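Local atomic coordinates of regulatory Subunit of Protein Kinase A (cAMP-dependent) from Euglena gracilis (Euglena gracilis, PDB entry 6RSX), a protein that binds cyclic AMP in two tandem cyclic nucleotide-binding domains and probably controls the catalytic subunit of protein kinase A. Residues A33-C38 and S58-K63; R46-D51 and R146-Q151; R177-D182 and T267-P272. One frame throughout, in Å; residues are numbered along the deposited sequence. Where two conformers were deposited one is given.

Contact 1: residues A33-C38 and S58-K63; sequences ARIEKC and SSMFEK
A chi1 of -176° swings CG of Arg34 away from the backbone N, and the straight chain to NE carries the guanidinium from helix 29-39 across to Glu62, whose own extended chain runs at about a right angle to it from strand 61-65. NH2 of Arg34 lies 3.2 Å from OE2 of Glu62, a salt bridge whose hydrogen bond is weak, bent to 142° at the hydrogen. OE2 sits at the guanidinium edge, yet the two planes are turned 76° apart, so a flat, two-pronged pairing is not made. The stronger partner of Arg34 is Glu85, whose OE2 forms a salt bridge with NE. With an alanine here the carboxylates of Glu62 and Glu85 would probably lose their shared positive partner. Beside the ion pair lies a buried apolar contact: Ile35 presents CG2 to SD of Met60 at 4.0 Å, while its CD1 stands 4.1 Å from Met60 CB. Met60 also packs on Leu139 and Val83, which continues the apolar layer into the sheet. Helix 29-39 thus packs beside the residues where helix 50-59 passes into strand 61-65, joining the N-terminal helical part to the antiparallel beta-sandwich of the first cyclic nucleotide-binding domain.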
loop_
_atom_site.group_PDB
_atom_site.type_symbol
_atom_site.label_atom_id
_atom_site.label_comp_id
_atom_site.label_asym_id
_atom_site.label_seq_id
_atom_site.Cartn_x
_atom_site.Cartn_y
_atom_site.Cartn_z
ATOM N N ALA A 33 20.516 -10.913 -3.340
ATOM C CA ALA A 33 20.495 -10.157 -2.087
ATOM C C ALA A 33 20.238 -8.684 -2.362
ATOM O O ALA A 33 19.440 -8.037 -1.672
ATOM C CB ALA A 33 21.808 -10.349 -1.322
ATOM N N ARG A 34 20.903 -8.149 -3.378
ATOM C CA ARG A 34 20.732 -6.760 -3.766
ATOM C C ARG A 34 19.297 -6.455 -4.193
ATOM O O ARG A 34 18.714 -5.443 -3.781
ATOM C CB ARG A 34 21.714 -6.447 -4.883
ATOM C CG ARG A 34 21.685 -5.038 -5.294
ATOM C CD ARG A 34 22.821 -4.700 -6.253
ATOM N NE ARG A 34 22.530 -3.429 -6.924
ATOM C CZ ARG A 34 23.056 -3.057 -8.080
ATOM N NH1 ARG A 34 23.908 -3.868 -8.725
ATOM N NH2 ARG A 34 22.698 -1.901 -8.631
ATOM N N ILE A 35 18.705 -7.311 -5.029
ATOM C CA ILE A 35 17.315 -7.096 -5.408
ATOM C C ILE A 35 16.405 -7.176 -4.194
ATOM O O ILE A 35 15.514 -6.328 -4.002
ATOM C CB ILE A 35 16.917 -8.099 -6.512
ATOM C CG1 ILE A 35 17.677 -7.756 -7.777
ATOM C CG2 ILE A 35 15.419 -8.069 -6.732
ATOM C CD1 ILE A 35 17.642 -8.884 -8.833
ATOM N N GLU A 36 16.628 -8.178 -3.329
ATOM C CA GLU A 36 15.818 -8.316 -2.125
ATOM C C GLU A 36 15.851 -7.045 -1.288
ATOM O O GLU A 36 14.819 -6.623 -0.756
ATOM C CB GLU A 36 16.299 -9.502 -1.287
ATOM C CG GLU A 36 16.072 -10.851 -1.914
ATOM C CD GLU A 36 16.614 -11.981 -1.054
ATOM O OE1 GLU A 36 17.068 -11.711 0.081
ATOM O OE2 GLU A 36 16.589 -13.141 -1.517
ATOM N N LYS A 37 17.027 -6.422 -1.163
ATOM C CA LYS A 37 17.136 -5.197 -0.354
ATOM C C LYS A 37 16.254 -4.101 -0.922
ATOM O O LYS A 37 15.558 -3.379 -0.188
ATOM C CB LYS A 37 18.589 -4.723 -0.323
ATOM C CG LYS A 37 19.395 -5.163 0.893
ATOM C CD LYS A 37 20.895 -5.203 0.566
ATOM C CE LYS A 37 21.420 -3.837 0.135
ATOM N NZ LYS A 37 21.454 -2.804 1.218
ATOM N N CYS A 38 16.276 -3.976 -2.247
ATOM C CA CYS A 38 15.469 -2.987 -2.936
ATOM C C CYS A 38 13.975 -3.301 -2.800
ATOM O O CYS A 38 13.176 -2.405 -2.518
ATOM C CB CYS A 38 15.940 -2.930 -4.397
ATOM S SG CYS A 38 14.994 -1.872 -5.472
ATOM N N SER A 58 16.092 -13.817 -11.003
ATOM C CA SER A 58 16.893 -14.131 -12.171
ATOM C C SER A 58 16.615 -13.215 -13.363
ATOM O O SER A 58 17.468 -13.117 -14.254
ATOM C CB SER A 58 16.678 -15.605 -12.583
ATOM O OG SER A 58 15.375 -15.837 -13.102
ATOM N N SER A 59 15.465 -12.531 -13.382
ATOM C CA SER A 59 15.021 -11.741 -14.526
ATOM C C SER A 59 15.222 -10.238 -14.378
ATOM O O SER A 59 15.414 -9.558 -15.391
ATOM C CB SER A 59 13.525 -11.991 -14.799
ATOM O OG SER A 59 13.276 -13.359 -15.135
ATOM N N MET A 60 15.132 -9.670 -13.168
ATOM C CA MET A 60 15.210 -8.212 -13.092
ATOM C C MET A 60 16.559 -7.714 -13.593
ATOM O O MET A 60 17.598 -8.357 -13.395
ATOM C CB MET A 60 14.963 -7.726 -11.654
ATOM C CG MET A 60 13.520 -7.523 -11.394
ATOM S SD MET A 60 13.220 -6.733 -9.814
ATOM C CE MET A 60 12.123 -5.425 -10.384
ATOM N N PHE A 61 16.550 -6.566 -14.255
ATOM C CA PHE A 61 17.763 -5.968 -14.784
ATOM C C PHE A 61 17.889 -4.500 -14.364
ATOM O O PHE A 61 16.900 -3.822 -14.047
ATOM C CB PHE A 61 17.821 -6.073 -16.321
ATOM C CG PHE A 61 16.619 -5.500 -17.044
ATOM C CD1 PHE A 61 15.448 -6.246 -17.192
ATOM C CD2 PHE A 61 16.675 -4.240 -17.594
ATOM C CE1 PHE A 61 14.330 -5.719 -17.894
ATOM C CE2 PHE A 61 15.573 -3.704 -18.299
ATOM C CZ PHE A 61 14.412 -4.449 -18.450
ATOM N N GLU A 62 19.129 -4.011 -14.411
ATOM C CA GLU A 62 19.459 -2.657 -13.940
ATOM C C GLU A 62 19.223 -1.637 -15.044
ATOM O O GLU A 62 19.483 -1.894 -16.231
ATOM C CB GLU A 62 20.926 -2.575 -13.510
ATOM C CG GLU A 62 21.298 -3.486 -12.388
ATOM C CD GLU A 62 22.787 -3.408 -12.039
ATOM O OE1 GLU A 62 23.451 -4.469 -12.028
ATOM O OE2 GLU A 62 23.290 -2.289 -11.786
ATOM N N LYS A 63 18.707 -0.484 -14.656
ATOM C CA LYS A 63 18.598 0.673 -15.532
ATOM C C LYS A 63 19.010 1.882 -14.710
ATOM O O LYS A 63 18.653 1.955 -13.544
ATOM C CB LYS A 63 17.181 0.910 -16.003
ATOM C CG LYS A 63 17.086 1.938 -17.121
ATOM C CD LYS A 63 15.657 1.993 -17.711
ATOM C CE LYS A 63 15.606 1.532 -19.185
ATOM N NZ LYS A 63 16.488 0.339 -19.494
#

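Contact 2: residues R46-D51 and R146-Q151; sequences RSLGED and RILLTQ
Leu48 meets Ile147, Leu148 and Gln151 with its two methyl branches, and its segment leads up to that contact and then turns away. Arg46 looks elsewhere, forming salt bridges with Asp262 and Glu264 at the second domain. Ser47 follows, its OG bonded back to Ile43 O. In Leu48, chi1 (-57°) and chi2 (169°) together carry CD2 against the backbone and side-chain amide of the facing segment. This methyl lies 3.3 Å from Ile147 O and equally far from Gln151 NE2, with CD2 of Leu148 at 3.7 Å; the other branch, CD1, faces Ile147 CD1 more loosely at 4.4 Å. After Leu48, Gly49 takes the N-cap position of helix 50-59, and Val56 of that helix touches both Leu48 and Ile147. The polar atoms that CD2 meets are bonded to each other within their own segment: Gln151, bent at chi2, folds back so that its NE2 donates to Ile147 O at 2.9 Å, in the carbonyl plane and with the acceptor almost in its own amide plane. The leucine chain crosses that of Gln151 at about a right angle. Chemically, then, a methyl lies against an amide hydrogen-bonded to a carbonyl, and the cohesion between the segments is van der Waals contact rather than polar bonding.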
loop_
_atom_site.group_PDB
_atom_site.type_symbol
_atom_site.label_atom_id
_atom_site.label_comp_id
_atom_site.label_asym_id
_atom_site.label_seq_id
_atom_site.Cartn_x
_atom_site.Cartn_y
_atom_site.Cartn_z
ATOM N N ARG A 46 6.071 -8.335 -2.159
ATOM C CA ARG A 46 5.906 -9.090 -0.924
ATOM C C ARG A 46 4.918 -10.232 -1.088
ATOM O O ARG A 46 5.044 -11.262 -0.417
ATOM C CB ARG A 46 5.443 -8.163 0.208
ATOM C CG ARG A 46 5.414 -8.852 1.575
ATOM C CD ARG A 46 4.996 -7.897 2.669
ATOM N NE ARG A 46 5.908 -6.761 2.745
ATOM C CZ ARG A 46 5.613 -5.623 3.354
ATOM N NH1 ARG A 46 4.426 -5.474 3.936
ATOM N NH2 ARG A 46 6.496 -4.632 3.382
ATOM N N SER A 47 3.923 -10.068 -1.960
ATOM C CA SER A 47 2.881 -11.085 -2.102
ATOM C C SER A 47 3.368 -12.330 -2.847
ATOM O O SER A 47 2.935 -13.449 -2.536
ATOM C CB SER A 47 1.680 -10.474 -2.821
ATOM O OG SER A 47 2.102 -9.449 -3.702
ATOM N N LEU A 48 4.256 -12.156 -3.825
ATOM C CA LEU A 48 4.719 -13.272 -4.644
ATOM C C LEU A 48 5.206 -14.422 -3.779
ATOM O O LEU A 48 5.902 -14.215 -2.786
ATOM C CB LEU A 48 5.858 -12.821 -5.557
ATOM C CG LEU A 48 5.523 -11.658 -6.466
ATOM C CD1 LEU A 48 6.801 -11.171 -7.080
ATOM C CD2 LEU A 48 4.527 -12.096 -7.540
ATOM N N GLY A 49 4.860 -15.644 -4.188
ATOM C CA GLY A 49 5.425 -16.831 -3.596
ATOM C C GLY A 49 6.825 -17.094 -4.104
ATOM O O GLY A 49 7.373 -16.363 -4.930
ATOM N N GLU A 50 7.399 -18.196 -3.621
ATOM C CA GLU A 50 8.833 -18.427 -3.782
ATOM C C GLU A 50 9.211 -18.708 -5.231
ATOM O O GLU A 50 10.282 -18.290 -5.683
ATOM C CB GLU A 50 9.278 -19.580 -2.885
ATOM C CG GLU A 50 10.788 -19.793 -2.846
ATOM C CD GLU A 50 11.319 -19.839 -1.427
ATOM O OE1 GLU A 50 12.510 -19.517 -1.214
ATOM O OE2 GLU A 50 10.531 -20.189 -0.521
ATOM N N ASP A 51 8.368 -19.438 -5.964
ATOM C CA ASP A 51 8.691 -19.764 -7.351
ATOM C C ASP A 51 8.735 -18.509 -8.212
ATOM O O ASP A 51 9.634 -18.338 -9.045
ATOM C CB ASP A 51 7.673 -20.755 -7.910
ATOM C CG ASP A 51 8.168 -22.188 -7.860
ATOM O OD1 ASP A 51 9.229 -22.427 -7.240
ATOM O OD2 ASP A 51 7.503 -23.071 -8.450
ATOM N N ARG A 146 3.726 -12.665 -16.700
ATOM C CA ARG A 146 3.754 -14.003 -16.120
ATOM C C ARG A 146 3.481 -13.991 -14.622
ATOM O O ARG A 146 2.665 -14.785 -14.136
ATOM C CB ARG A 146 5.099 -14.671 -16.394
ATOM C CG ARG A 146 5.282 -15.041 -17.848
ATOM C CD ARG A 146 5.976 -16.375 -17.973
ATOM N NE ARG A 146 7.398 -16.319 -17.658
ATOM C CZ ARG A 146 7.975 -16.982 -16.664
ATOM N NH1 ARG A 146 9.285 -16.885 -16.486
ATOM N NH2 ARG A 146 7.247 -17.747 -15.859
ATOM N N ILE A 147 4.148 -13.116 -13.865
ATOM C CA ILE A 147 4.175 -13.241 -12.406
ATOM C C ILE A 147 3.367 -12.198 -11.635
ATOM O O ILE A 147 3.003 -12.464 -10.477
ATOM C CB ILE A 147 5.621 -13.260 -11.885
ATOM C CG1 ILE A 147 6.243 -11.887 -12.046
ATOM C CG2 ILE A 147 6.450 -14.330 -12.604
ATOM C CD1 ILE A 147 7.573 -11.799 -11.357
ATOM N N LEU A 148 3.068 -11.037 -12.203
ATOM C CA LEU A 148 2.382 -9.995 -11.443
ATOM C C LEU A 148 1.010 -9.607 -11.980
ATOM O O LEU A 148 0.181 -9.135 -11.198
ATOM C CB LEU A 148 3.258 -8.728 -11.361
ATOM C CG LEU A 148 4.380 -8.736 -10.325
ATOM C CD1 LEU A 148 5.314 -7.544 -10.542
ATOM C CD2 LEU A 148 3.750 -8.701 -8.923
ATOM N N LEU A 149 0.733 -9.807 -13.279
ATOM C CA LEU A 149 -0.430 -9.151 -13.878
ATOM C C LEU A 149 -1.744 -9.661 -13.280
ATOM O O LEU A 149 -2.614 -8.865 -12.894
ATOM C CB LEU A 149 -0.407 -9.324 -15.414
ATOM C CG LEU A 149 -1.549 -8.616 -16.151
ATOM C CD1 LEU A 149 -1.187 -8.299 -17.601
ATOM C CD2 LEU A 149 -2.764 -9.516 -16.097
ATOM N N THR A 150 -1.901 -10.986 -13.183
ATOM C CA THR A 150 -3.200 -11.564 -12.844
ATOM C C THR A 150 -3.632 -11.174 -11.438
ATOM O O THR A 150 -4.714 -10.616 -11.234
ATOM C CB THR A 150 -3.157 -13.088 -12.974
ATOM O OG1 THR A 150 -2.833 -13.439 -14.322
ATOM C CG2 THR A 150 -4.507 -13.675 -12.606
ATOM N N GLN A 151 -2.801 -11.477 -10.446
ATOM C CA GLN A 151 -3.219 -11.221 -9.071
ATOM C C GLN A 151 -3.271 -9.730 -8.765
ATOM O O GLN A 151 -4.067 -9.311 -7.918
ATOM C CB GLN A 151 -2.330 -11.974 -8.079
ATOM C CG GLN A 151 -0.991 -11.385 -7.786
ATOM C CD GLN A 151 0.104 -11.893 -8.711
ATOM O OE1 GLN A 151 -0.157 -12.363 -9.825
ATOM N NE2 GLN A 151 1.350 -11.788 -8.255
#

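Contact 3: residues R177-D182 and T267-P272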
loop_
_atom_site.group_PDB
_atom_site.type_symbol
_atom_site.label_atom_id
_atom_site.label_comp_id
_atom_site.label_asym_id
_atom_site.label_seq_id
_atom_site.Cartn_x
_atom_site.Cartn_y
_atom_site.Cartn_z
ATOM N N ARG A 177 -6.516 4.966 -4.701
ATOM C CA ARG A 177 -7.358 3.797 -4.427
ATOM C C ARG A 177 -6.702 2.495 -4.880
ATOM O O ARG A 177 -6.792 1.474 -4.190
ATOM C CB ARG A 177 -8.731 3.936 -5.098
ATOM C CG ARG A 177 -9.634 4.947 -4.412
ATOM C CD ARG A 177 -11.011 5.077 -5.090
ATOM N NE ARG A 177 -11.841 5.899 -4.224
ATOM C CZ ARG A 177 -11.725 7.225 -4.126
ATOM N NH1 ARG A 177 -10.839 7.864 -4.889
ATOM N NH2 ARG A 177 -12.490 7.916 -3.276
ATOM N N MET A 178 -6.055 2.504 -6.054
ATOM C CA MET A 178 -5.408 1.293 -6.539
ATOM C C MET A 178 -4.277 0.860 -5.617
ATOM O O MET A 178 -4.125 -0.331 -5.326
ATOM C CB MET A 178 -4.874 1.517 -7.960
ATOM C CG MET A 178 -5.880 2.154 -8.874
ATOM S SD MET A 178 -5.304 2.052 -10.590
ATOM C CE MET A 178 -5.560 0.320 -11.021
ATOM N N THR A 179 -3.446 1.802 -5.180
ATOM C CA THR A 179 -2.311 1.423 -4.344
ATOM C C THR A 179 -2.797 1.030 -2.952
ATOM O O THR A 179 -2.192 0.173 -2.303
ATOM C CB THR A 179 -1.294 2.563 -4.277
ATOM O OG1 THR A 179 -1.955 3.735 -3.848
ATOM C CG2 THR A 179 -0.733 2.859 -5.648
ATOM N N MET A 180 -3.921 1.600 -2.527
ATOM C CA MET A 180 -4.517 1.181 -1.259
ATOM C C MET A 180 -5.006 -0.256 -1.372
ATOM O O MET A 180 -4.729 -1.087 -0.498
ATOM C CB MET A 180 -5.648 2.138 -0.866
ATOM C CG MET A 180 -6.325 1.765 0.485
ATOM S SD MET A 180 -5.192 1.806 1.890
ATOM C CE MET A 180 -4.763 3.517 1.957
ATOM N N ALA A 181 -5.671 -0.588 -2.486
ATOM C CA ALA A 181 -6.069 -1.966 -2.701
ATOM C C ALA A 181 -4.877 -2.906 -2.676
ATOM O O ALA A 181 -4.971 -3.999 -2.110
ATOM C CB ALA A 181 -6.828 -2.100 -4.020
ATOM N N ASP A 182 -3.761 -2.542 -3.341
ATOM C CA ASP A 182 -2.584 -3.411 -3.304
ATOM C C ASP A 182 -2.184 -3.726 -1.865
ATOM O O ASP A 182 -1.798 -4.866 -1.545
ATOM C CB ASP A 182 -1.384 -2.740 -3.993
ATOM C CG ASP A 182 -1.593 -2.501 -5.495
ATOM O OD1 ASP A 182 -2.456 -3.159 -6.110
ATOM O OD2 ASP A 182 -0.851 -1.657 -6.056
ATOM N N THR A 267 1.874 4.048 7.432
ATOM C CA THR A 267 2.616 5.300 7.432
ATOM C C THR A 267 2.824 5.811 6.010
ATOM O O THR A 267 2.649 7.006 5.738
ATOM C CB THR A 267 3.945 5.095 8.179
ATOM O OG1 THR A 267 3.659 4.724 9.537
ATOM C CG2 THR A 267 4.769 6.359 8.200
ATOM N N ALA A 268 3.158 4.912 5.084
ATOM C CA ALA A 268 3.358 5.296 3.685
ATOM C C ALA A 268 2.092 5.892 3.074
ATOM O O ALA A 268 2.167 6.843 2.290
ATOM C CB ALA A 268 3.828 4.084 2.875
ATOM N N LEU A 269 0.921 5.350 3.411
ATOM C CA LEU A 269 -0.323 5.743 2.755
ATOM C C LEU A 269 -1.182 6.697 3.604
ATOM O O LEU A 269 -2.335 6.968 3.250
ATOM C CB LEU A 269 -1.108 4.480 2.370
ATOM C CG LEU A 269 -0.350 3.512 1.427
ATOM C CD1 LEU A 269 -1.131 2.248 1.106
ATOM C CD2 LEU A 269 0.048 4.193 0.125
ATOM N N LEU A 270 -0.626 7.247 4.681
ATOM C CA LEU A 270 -1.432 8.014 5.638
ATOM C C LEU A 270 -1.919 9.350 5.072
ATOM O O LEU A 270 -3.015 9.800 5.424
ATOM C CB LEU A 270 -0.624 8.236 6.905
ATOM C CG LEU A 270 -1.273 9.060 8.013
ATOM C CD1 LEU A 270 -2.615 8.465 8.472
ATOM C CD2 LEU A 270 -0.293 9.153 9.161
ATOM N N GLY A 271 -1.134 9.998 4.207
ATOM C CA GLY A 271 -1.443 11.315 3.688
ATOM C C GLY A 271 -2.912 11.633 3.444
ATOM O O GLY A 271 -3.499 12.497 4.110
ATOM N N PRO A 272 -3.531 10.973 2.463
ATOM C CA PRO A 272 -4.939 11.274 2.159
ATOM C C PRO A 272 -5.933 10.841 3.234
ATOM O O PRO A 272 -7.127 11.129 3.088
ATOM C CB PRO A 272 -5.183 10.522 0.838
ATOM C CG PRO A 272 -4.085 9.511 0.755
ATOM C CD PRO A 272 -2.912 10.131 1.424
#
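Helix 174-183 approaches the segment around Leu269, on helix 263-269, most closely at Met180 and Leu269, whose CA atoms are 7.4 Å apart. Leu269 carries the contact from its segment, directed at the facing helix and touching both Met180 and Thr179. In Met180 the first torsion (-179°) turns CG away from the backbone N, and bends at both chi2 and chi3 then bring CE to 3.8 Å from Leu269 CB and 3.9 Å from Leu269 CD1. Its sulfur, SD, is a little farther from the same CD1, at 4.2 Å. The two chains run antiparallel alongside each other, with the end methyl of Met180 against Leu269 CB. The same CD1 of Leu269 also lies 4.1 Å from the backbone O of Thr179, and its CD2 is 4.5 Å from Thr179 OG1. That hydroxyl is bonded to Glu176 O within its own helix, which turns its polar demand away from the leucine. Met180 also packs on Leu163 of helix 149-165 and on Phe169 and Leu172 of the loop that follows it. This is helix-to-helix apolar packing at the domain junction of a tandem cyclic nucleotide-binding protein, between the helix preceding the second beta-sandwich and the helix that follows it.

How the contacts relate
Contacts 1 and 2 flank helix 50-59: contact 1 lies just past its C-terminal end, contact 2 just before its start. Their centres are 15 Å apart, their nearest atoms about 5 Å, and their segments cross along the chain; both join the N-terminal region to the first domain. Contact 3 comes later in sequence, with its centre 20 Å from that of contact 2 and 24 Å from that of contact 1; helix 149-165 leads from contact 2 to helix 174-183. The side chains of Met60, Leu148 and Thr179 are about 13, about 11 and about 7 Å from a bound cyclic AMP. Tyr175, on the helix of contact 3, lines the first-domain cyclic AMP pocket, which includes Arg124.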